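Local coordinates for protein lytic polysaccharide monooxygenase (Neurospora crassa, PDB 4QI8) that probably cleaves cellulose oxidatively, using a copper centre, an electron donor and an oxygen co-substrate to break its glycosidic bonds, at residues S45-A50 with S91-G96; Q39-Q44 with A97-I102. All coordinates share one frame; numbering follows the deposited sequence. Where two conformers were deposited one is given.

Interaction 1 of 2, residues S45-A50 with S91-G96; sequences STHSPA and SWTGEG
His47 sets one face of its imidazole against the methyl of Thr93. Thr93 CG2 sits 4.1 Å from the centroid of the His47 ring and 27° off its normal, a CH-pi contact offset toward the CG–ND1 bond of the ring, with His47 ND1 the nearest ring atom to Thr93 CG2 at 3.8 Å. Farther round the ring the approach is oblique: His47 NE2 comes 4.0 Å from Ser91 CA, and His47 CE1 lies 4.1 Å from Trp92 O. The opposite face is covered from within its own loop by the backbone at Pro49, whose N is 3.9 Å above the plane of the His47 ring, displaced toward the rim. Two torsions produce this pose: His47 CG stands anti to the backbone N (chi1 163°), which carries the ring across the gap, and chi2 of 80° turns its flat side to the threonine.

Outward from this first shell, His47 NE2 donates to Asn90 O, a bond that fixes the ring's rotation, while Arg21 touches the histidine and also binds Trp92 O. Threonine suits the facing position because its branch offers a compact methyl to the ring. Beyond it the chain turns at Gly94, where a side chain would jam against Thr93 O, and Gly94 N lies over the centre of the Trp92 ring. Histidine serves here as both a flat surface and a directional donor. The contact thus joins two surface loops by apolar ring packing, with the NE2 bond to Asn90 O holding the ring in place.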
ATOM      1  N   SER A  45      12.762   2.756   8.709  1.00  7.83           N
ATOM      2  CA  SER A  45      13.499   2.047   9.747  1.00  8.51           C
ATOM      3  C   SER A  45      13.384   2.763  11.094  1.00 11.52           C
ATOM      4  O   SER A  45      13.403   2.122  12.141  1.00 14.41           O
ATOM      5  CB  SER A  45      14.968   1.903   9.386  1.00  9.02           C
ATOM      6  OG  SER A  45      15.129   1.194   8.181  1.00 10.28           O
ATOM      7  N   THR A  46      13.321   4.092  11.051  1.00 12.16           N
ATOM      8  CA  THR A  46      13.066   4.920  12.229  1.00 13.85           C
ATOM      9  C   THR A  46      11.715   5.582  11.985  1.00 13.09           C
ATOM     10  O   THR A  46      11.576   6.360  11.051  1.00 13.23           O
ATOM     11  CB  THR A  46      14.166   6.017  12.429  1.00 14.32           C
ATOM     12  OG1 THR A  46      15.448   5.405  12.614  1.00 18.16           O
ATOM     13  CG2 THR A  46      13.863   6.911  13.628  1.00 17.43           C
ATOM     14  N   HIS A  47      10.727   5.281  12.823  1.00 12.34           N
ATOM     15  CA  HIS A  47       9.408   5.884  12.691  1.00 10.78           C
ATOM     16  C   HIS A  47       9.495   7.395  12.763  1.00 10.54           C
ATOM     17  O   HIS A  47      10.169   7.932  13.642  1.00 12.62           O
ATOM     18  CB  HIS A  47       8.503   5.380  13.816  1.00 11.76           C
ATOM     19  CG  HIS A  47       7.282   6.216  14.035  1.00 10.85           C
ATOM     20  ND1 HIS A  47       6.158   6.114  13.244  1.00 10.66           N
ATOM     21  CD2 HIS A  47       7.014   7.171  14.956  1.00 11.55           C
ATOM     22  CE1 HIS A  47       5.252   6.973  13.671  1.00 10.48           C
ATOM     23  NE2 HIS A  47       5.743   7.624  14.709  1.00 11.71           N
ATOM     24  N   SER A  48       8.815   8.073  11.847  1.00  9.47           N
ATOM     25  CA  SER A  48       8.657   9.530  11.882  0.63 10.33           C
ATOM     26  C   SER A  48       7.234   9.857  11.432  0.94  9.06           C
ATOM     27  O   SER A  48       6.837   9.439  10.345  0.89  9.42           O
ATOM     28  CB  SER A  48       9.641  10.228  10.928  0.63 13.49           C
ATOM     29  OG  SER A  48      10.981  10.216  11.397  0.63 14.76           O
ATOM     30  N   PRO A  49       6.467  10.619  12.226  1.00  8.21           N
ATOM     31  CA  PRO A  49       5.103  10.953  11.807  1.00  8.73           C
ATOM     32  C   PRO A  49       5.064  11.849  10.575  1.00  8.20           C
ATOM     33  O   PRO A  49       6.017  12.571  10.281  1.00  8.51           O
ATOM     34  CB  PRO A  49       4.548  11.713  13.012  1.00  9.98           C
ATOM     35  CG  PRO A  49       5.730  12.251  13.702  1.00 10.39           C
ATOM     36  CD  PRO A  49       6.800  11.226  13.524  1.00  8.62           C
ATOM     37  N   ALA A  50       3.935  11.822   9.879  1.00  8.75           N
ATOM     38  CA  ALA A  50       3.648  12.802   8.842  1.00  8.74           C
ATOM     39  C   ALA A  50       3.396  14.153   9.488  1.00  9.33           C
ATOM     40  O   ALA A  50       3.072  14.235  10.665  1.00 13.26           O
ATOM     41  CB  ALA A  50       2.432  12.389   8.044  1.00  8.84           C
ATOM     42  N   SER A  91       2.080   8.870  16.779  0.95 10.41           N
ATOM     43  CA  SER A  91       2.980   7.997  17.522  0.55 13.40           C
ATOM     44  C   SER A  91       2.808   6.515  17.151  1.00 12.74           C
ATOM     45  O   SER A  91       3.622   5.681  17.532  0.81 17.67           O
ATOM     46  CB  SER A  91       2.767   8.194  19.031  0.55 15.36           C
ATOM     47  OG  SER A  91       3.002   9.545  19.429  0.55 14.66           O
ATOM     48  N   TRP A  92       1.756   6.191  16.407  1.00  9.92           N
ATOM     49  CA  TRP A  92       1.392   4.787  16.196  1.00  9.60           C
ATOM     50  C   TRP A  92       2.080   4.200  14.968  1.00  9.72           C
ATOM     51  O   TRP A  92       1.905   4.689  13.856  1.00 10.16           O
ATOM     52  CB  TRP A  92      -0.118   4.666  16.060  1.00 11.09           C
ATOM     53  CG  TRP A  92      -0.650   3.276  16.207  1.00 10.23           C
ATOM     54  CD1 TRP A  92      -0.664   2.515  17.339  1.00 13.16           C
ATOM     55  CD2 TRP A  92      -1.276   2.485  15.191  1.00  9.40           C
ATOM     56  NE1 TRP A  92      -1.261   1.300  17.093  1.00 13.05           N
ATOM     57  CE2 TRP A  92      -1.644   1.255  15.781  1.00 10.86           C
ATOM     58  CE3 TRP A  92      -1.573   2.698  13.845  1.00  9.65           C
ATOM     59  CZ2 TRP A  92      -2.296   0.254  15.067  1.00 11.55           C
ATOM     60  CZ3 TRP A  92      -2.220   1.703  13.142  1.00 11.13           C
ATOM     61  CH2 TRP A  92      -2.586   0.502  13.754  1.00 10.84           C
ATOM     62  N   THR A  93       2.865   3.145  15.155  1.00 11.29           N
ATOM     63  CA  THR A  93       3.628   2.577  14.041  1.00 11.61           C
ATOM     64  C   THR A  93       2.842   1.550  13.215  1.00 11.13           C
ATOM     65  O   THR A  93       3.184   1.285  12.066  1.00 14.50           O
ATOM     66  CB  THR A  93       4.919   1.923  14.537  1.00 14.06           C
ATOM     67  OG1 THR A  93       4.586   0.820  15.381  1.00 16.27           O
ATOM     68  CG2 THR A  93       5.753   2.918  15.322  1.00 14.88           C
ATOM     69  N   GLY A  94       1.795   0.971  13.791  1.00 11.31           N
ATOM     70  CA  GLY A  94       1.012  -0.028  13.089  1.00 10.63           C
ATOM     71  C   GLY A  94       1.605  -1.413  13.202  1.00  9.73           C
ATOM     72  O   GLY A  94       1.623  -2.172  12.241  1.00  9.69           O
ATOM     73  N   GLU A  95       2.080  -1.755  14.392  1.00 10.44           N
ATOM     74  CA  GLU A  95       2.582  -3.111  14.618  1.00 11.97           C
ATOM     75  C   GLU A  95       1.464  -4.084  14.982  1.00  9.81           C
ATOM     76  O   GLU A  95       0.362  -3.679  15.358  1.00 11.46           O
ATOM     77  CB  GLU A  95       3.729  -3.096  15.618  1.00 16.31           C
ATOM     78  CG  GLU A  95       4.912  -2.359  14.979  1.00 24.00           C
ATOM     79  CD  GLU A  95       6.164  -2.272  15.828  1.00 28.42           C
ATOM     80  OE1 GLU A  95       7.056  -3.133  15.662  1.00 31.50           O
ATOM     81  OE2 GLU A  95       6.282  -1.313  16.621  1.00 30.65           O
ATOM     82  N   GLY A  96       1.738  -5.368  14.809  1.00  9.51           N
ATOM     83  CA  GLY A  96       0.732  -6.382  15.049  1.00 10.04           C
ATOM     84  C   GLY A  96      -0.181  -6.608  13.856  1.00  8.12           C
ATOM     85  O   GLY A  96       0.001  -6.015  12.786  1.00  7.52           O
TER

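Interaction 2 of 2, residues Q39-Q44 with A97-I102; sequences QIRCFQ and AVWFKI
Beside the buried Cys42–Cys160 disulfide, a short helical turn meets the indole of Trp99 in segment 97-102. Arg41 approaches through its aliphatic part: Arg41 CG is 3.8 Å from Trp99 CZ2, and Arg41 CD lies 4.0 Å from Trp99 NE1. The extended chi1 and chi2 of the arginine lay these methylenes against the indole, the two side chains crossing at about a right angle, and the bend at chi3 (49°) turns the guanidinium off that line toward Gln38 and Phe181 O, both bound through NH1. The guanidinium is only 18° from parallel with the ring plane. Beside it, Cys42 SG makes an oblique sulfur-aromatic contact, 4.1 Å from Trp99 CH2.

Trp99 NE1 is satisfied by Gly94 O, which holds the ring's polar side, while Leu137, Ala81 and the Cys160 half of the disulfide touch its apolar body. Replacing Trp99 by alanine is likely to open a gap beside the disulfide, leaving Gly94 O without its donor and the Arg41 methylenes without the ring they rest against. Val98 and Trp99 together face Val179, a classic beta bulge. The arrangement is a helical turn, tied by a disulfide to strand 155-166, packed on one face of the six-stranded sheet of the AA9 beta-sandwich.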
ATOM      1  N   GLN A  39      11.011  -1.853   7.163  1.00  5.26           N
ATOM      2  CA  GLN A  39      10.693  -1.016   6.013  1.00  5.37           C
ATOM      3  C   GLN A  39       9.557  -1.551   5.139  1.00  4.66           C
ATOM      4  O   GLN A  39       8.966  -0.784   4.392  1.00  5.20           O
ATOM      5  CB  GLN A  39      11.941  -0.762   5.160  1.00  4.86           C
ATOM      6  CG  GLN A  39      12.963   0.133   5.830  1.00  5.23           C
ATOM      7  CD  GLN A  39      14.185   0.350   4.960  1.00  5.90           C
ATOM      8  OE1 GLN A  39      14.654  -0.571   4.289  1.00  7.92           O
ATOM      9  NE2 GLN A  39      14.683   1.570   4.938  1.00  5.57           N
ATOM     10  N   ILE A  40       9.219  -2.835   5.249  1.00  4.94           N
ATOM     11  CA  ILE A  40       8.122  -3.382   4.437  1.00  4.54           C
ATOM     12  C   ILE A  40       6.791  -2.763   4.850  1.00  4.72           C
ATOM     13  O   ILE A  40       5.804  -2.815   4.115  1.00  5.41           O
ATOM     14  CB  ILE A  40       8.093  -4.932   4.465  1.00  4.74           C
ATOM     15  CG1 ILE A  40       7.377  -5.529   3.239  1.00  5.74           C
ATOM     16  CG2 ILE A  40       7.455  -5.425   5.751  1.00  6.01           C
ATOM     17  CD1 ILE A  40       8.133  -5.326   1.928  1.00  6.13           C
ATOM     18  N   ARG A  41       6.741  -2.202   6.065  1.00  4.86           N
ATOM     19  CA  ARG A  41       5.470  -1.678   6.545  1.00  4.76           C
ATOM     20  C   ARG A  41       5.176  -0.292   5.952  1.00  4.97           C
ATOM     21  O   ARG A  41       4.300  -0.151   5.121  1.00  5.43           O
ATOM     22  CB  ARG A  41       5.459  -1.667   8.097  1.00  5.67           C
ATOM     23  CG  ARG A  41       4.162  -1.155   8.685  1.00  5.65           C
ATOM     24  CD  ARG A  41       4.122  -1.196  10.219  1.00  8.04           C
ATOM     25  NE  ARG A  41       5.318  -0.606  10.816  1.00 10.26           N
ATOM     26  CZ  ARG A  41       6.348  -1.242  11.386  1.00  9.84           C
ATOM     27  NH1 ARG A  41       6.423  -2.577  11.516  1.00 10.09           N
ATOM     28  NH2 ARG A  41       7.350  -0.509  11.881  1.00 11.01           N
ATOM     29  N   CYS A  42       5.961   0.703   6.351  1.00  4.91           N
ATOM     30  CA  CYS A  42       5.796   2.089   5.898  1.00  5.14           C
ATOM     31  C   CYS A  42       7.109   2.697   5.383  1.00  5.11           C
ATOM     32  O   CYS A  42       7.225   3.918   5.298  1.00  5.58           O
ATOM     33  CB  CYS A  42       5.179   2.989   6.994  1.00  5.75           C
ATOM     34  SG  CYS A  42       3.502   2.496   7.416  1.00  6.13           S
ATOM     35  N   PHE A  43       8.060   1.845   5.032  1.00  4.83           N
ATOM     36  CA  PHE A  43       9.360   2.280   4.509  1.00  5.38           C
ATOM     37  C   PHE A  43      10.080   3.221   5.483  1.00  5.18           C
ATOM     38  O   PHE A  43      10.725   4.187   5.062  1.00  5.40           O
ATOM     39  CB  PHE A  43       9.228   2.919   3.099  1.00  5.17           C
ATOM     40  CG  PHE A  43      10.393   2.629   2.150  1.00  5.00           C
ATOM     41  CD1 PHE A  43      11.673   2.336   2.615  1.00  5.35           C
ATOM     42  CD2 PHE A  43      10.185   2.661   0.773  1.00  5.44           C
ATOM     43  CE1 PHE A  43      12.706   2.067   1.734  1.00  5.56           C
ATOM     44  CE2 PHE A  43      11.219   2.394  -0.103  1.00  5.63           C
ATOM     45  CZ  PHE A  43      12.471   2.084   0.374  1.00  5.55           C
ATOM     46  N   GLN A  44      10.005   2.917   6.778  1.00  5.36           N
ATOM     47  CA  GLN A  44      10.731   3.699   7.775  1.00  6.90           C
ATOM     48  C   GLN A  44      11.437   2.788   8.760  1.00  8.02           C
ATOM     49  O   GLN A  44      10.805   2.148   9.596  1.00 10.83           O
ATOM     50  CB  GLN A  44       9.804   4.626   8.552  1.00  7.08           C
ATOM     51  CG  GLN A  44       9.163   5.725   7.732  1.00  6.93           C
ATOM     52  CD  GLN A  44       8.445   6.729   8.617  1.00  7.47           C
ATOM     53  OE1 GLN A  44       7.840   6.356   9.632  1.00  7.78           O
ATOM     54  NE2 GLN A  44       8.515   8.011   8.253  1.00  7.59           N
ATOM     55  N   ALA A  97      -1.169  -7.474  14.047  1.00  8.29           N
ATOM     56  CA  ALA A  97      -2.032  -7.908  12.960  1.00  8.82           C
ATOM     57  C   ALA A  97      -3.191  -6.936  12.829  1.00  9.01           C
ATOM     58  O   ALA A  97      -4.305  -7.205  13.273  1.00 10.46           O
ATOM     59  CB  ALA A  97      -2.533  -9.320  13.218  1.00 10.56           C
ATOM     60  N   VAL A  98      -2.907  -5.792  12.217  1.00  7.96           N
ATOM     61  CA  VAL A  98      -3.828  -4.670  12.169  1.00  8.14           C
ATOM     62  C   VAL A  98      -4.165  -4.203  10.754  1.00  7.92           C
ATOM     63  O   VAL A  98      -5.055  -3.380  10.576  1.00  8.61           O
ATOM     64  CB  VAL A  98      -3.281  -3.468  12.988  1.00  9.36           C
ATOM     65  CG1 VAL A  98      -3.168  -3.840  14.452  1.00  9.73           C
ATOM     66  CG2 VAL A  98      -1.930  -2.972  12.455  1.00  9.29           C
ATOM     67  N   TRP A  99      -3.452  -4.709   9.754  1.00  6.59           N
ATOM     68  CA  TRP A  99      -3.595  -4.216   8.388  1.00  6.69           C
ATOM     69  C   TRP A  99      -4.577  -5.077   7.606  1.00  7.21           C
ATOM     70  O   TRP A  99      -4.411  -6.294   7.551  1.00  9.04           O
ATOM     71  CB  TRP A  99      -2.240  -4.244   7.682  1.00  6.21           C
ATOM     72  CG  TRP A  99      -1.219  -3.336   8.294  1.00  7.14           C
ATOM     73  CD1 TRP A  99      -0.304  -3.660   9.249  1.00  6.74           C
ATOM     74  CD2 TRP A  99      -1.017  -1.952   7.997  1.00  6.62           C
ATOM     75  NE1 TRP A  99       0.466  -2.564   9.564  1.00  7.31           N
ATOM     76  CE2 TRP A  99       0.039  -1.497   8.813  1.00  6.46           C
ATOM     77  CE3 TRP A  99      -1.635  -1.050   7.126  1.00  7.32           C
ATOM     78  CZ2 TRP A  99       0.494  -0.175   8.775  1.00  7.16           C
ATOM     79  CZ3 TRP A  99      -1.187   0.261   7.098  1.00  7.37           C
ATOM     80  CH2 TRP A  99      -0.124   0.680   7.903  1.00  7.15           C
ATOM     81  N   PHE A 100      -5.565  -4.443   6.979  1.00  7.00           N
ATOM     82  CA  PHE A 100      -6.449  -5.164   6.070  1.00  7.08           C
ATOM     83  C   PHE A 100      -6.355  -4.545   4.690  1.00  6.66           C
ATOM     84  O   PHE A 100      -6.176  -3.334   4.535  1.00  7.17           O
ATOM     85  CB  PHE A 100      -7.906  -5.247   6.576  1.00  7.52           C
ATOM     86  CG  PHE A 100      -8.579  -3.921   6.835  1.00  8.07           C
ATOM     87  CD1 PHE A 100      -8.381  -3.245   8.024  1.00  8.51           C
ATOM     88  CD2 PHE A 100      -9.448  -3.378   5.903  1.00  8.19           C
ATOM     89  CE1 PHE A 100      -9.014  -2.045   8.273  1.00 10.32           C
ATOM     90  CE2 PHE A 100     -10.100  -2.187   6.154  1.00  9.72           C
ATOM     91  CZ  PHE A 100      -9.887  -1.520   7.344  1.00  9.16           C
ATOM     92  N   LYS A 101      -6.439  -5.412   3.690  1.00  7.26           N
ATOM     93  CA  LYS A 101      -6.296  -5.020   2.305  1.00  7.00           C
ATOM     94  C   LYS A 101      -7.607  -4.475   1.786  1.00  8.17           C
ATOM     95  O   LYS A 101      -8.650  -5.102   1.963  1.00  9.29           O
ATOM     96  CB  LYS A 101      -5.874  -6.229   1.481  1.00  7.99           C
ATOM     97  CG  LYS A 101      -5.628  -5.935   0.012  1.00  7.80           C
ATOM     98  CD  LYS A 101      -5.323  -7.200  -0.778  1.00  8.64           C
ATOM     99  CE  LYS A 101      -3.923  -7.712  -0.530  1.00  7.75           C
ATOM    100  NZ  LYS A 101      -3.745  -9.063  -1.134  1.00  8.17           N
ATOM    101  N   ILE A 102      -7.553  -3.321   1.127  1.00  7.58           N
ATOM    102  CA  ILE A 102      -8.740  -2.747   0.504  1.00  7.83           C
ATOM    103  C   ILE A 102      -8.681  -2.714  -1.023  1.00  8.20           C
ATOM    104  O   ILE A 102      -9.681  -2.401  -1.661  1.00  8.94           O
ATOM    105  CB  ILE A 102      -9.102  -1.349   1.061  1.00  8.10           C
ATOM    106  CG1 ILE A 102      -7.986  -0.332   0.807  1.00  8.25           C
ATOM    107  CG2 ILE A 102      -9.426  -1.458   2.541  1.00  9.82           C
ATOM    108  CD1 ILE A 102      -8.405   1.084   1.133  1.00  9.97           C
TER

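From the N terminus the chain reaches segment 39-44, with helix 39-42, the first half of interaction 2, and runs directly into 45-50, the first half of interaction 1. It then passes through strands 54-57, 61-67 and 76-82 before coming back at 91-96, where interaction 1 closes a loop of 40 intervening residues. Segment 97-102 follows at once and closes the larger loop of interaction 2, so the first contact lies wholly within the second. The pair joins the helical turn to strand 99-104 in the core and its following loop to the loop leading into that strand at the surface, their centres 10 Å apart. They also touch: Thr93 O lies 3.1 Å from Arg41 NE.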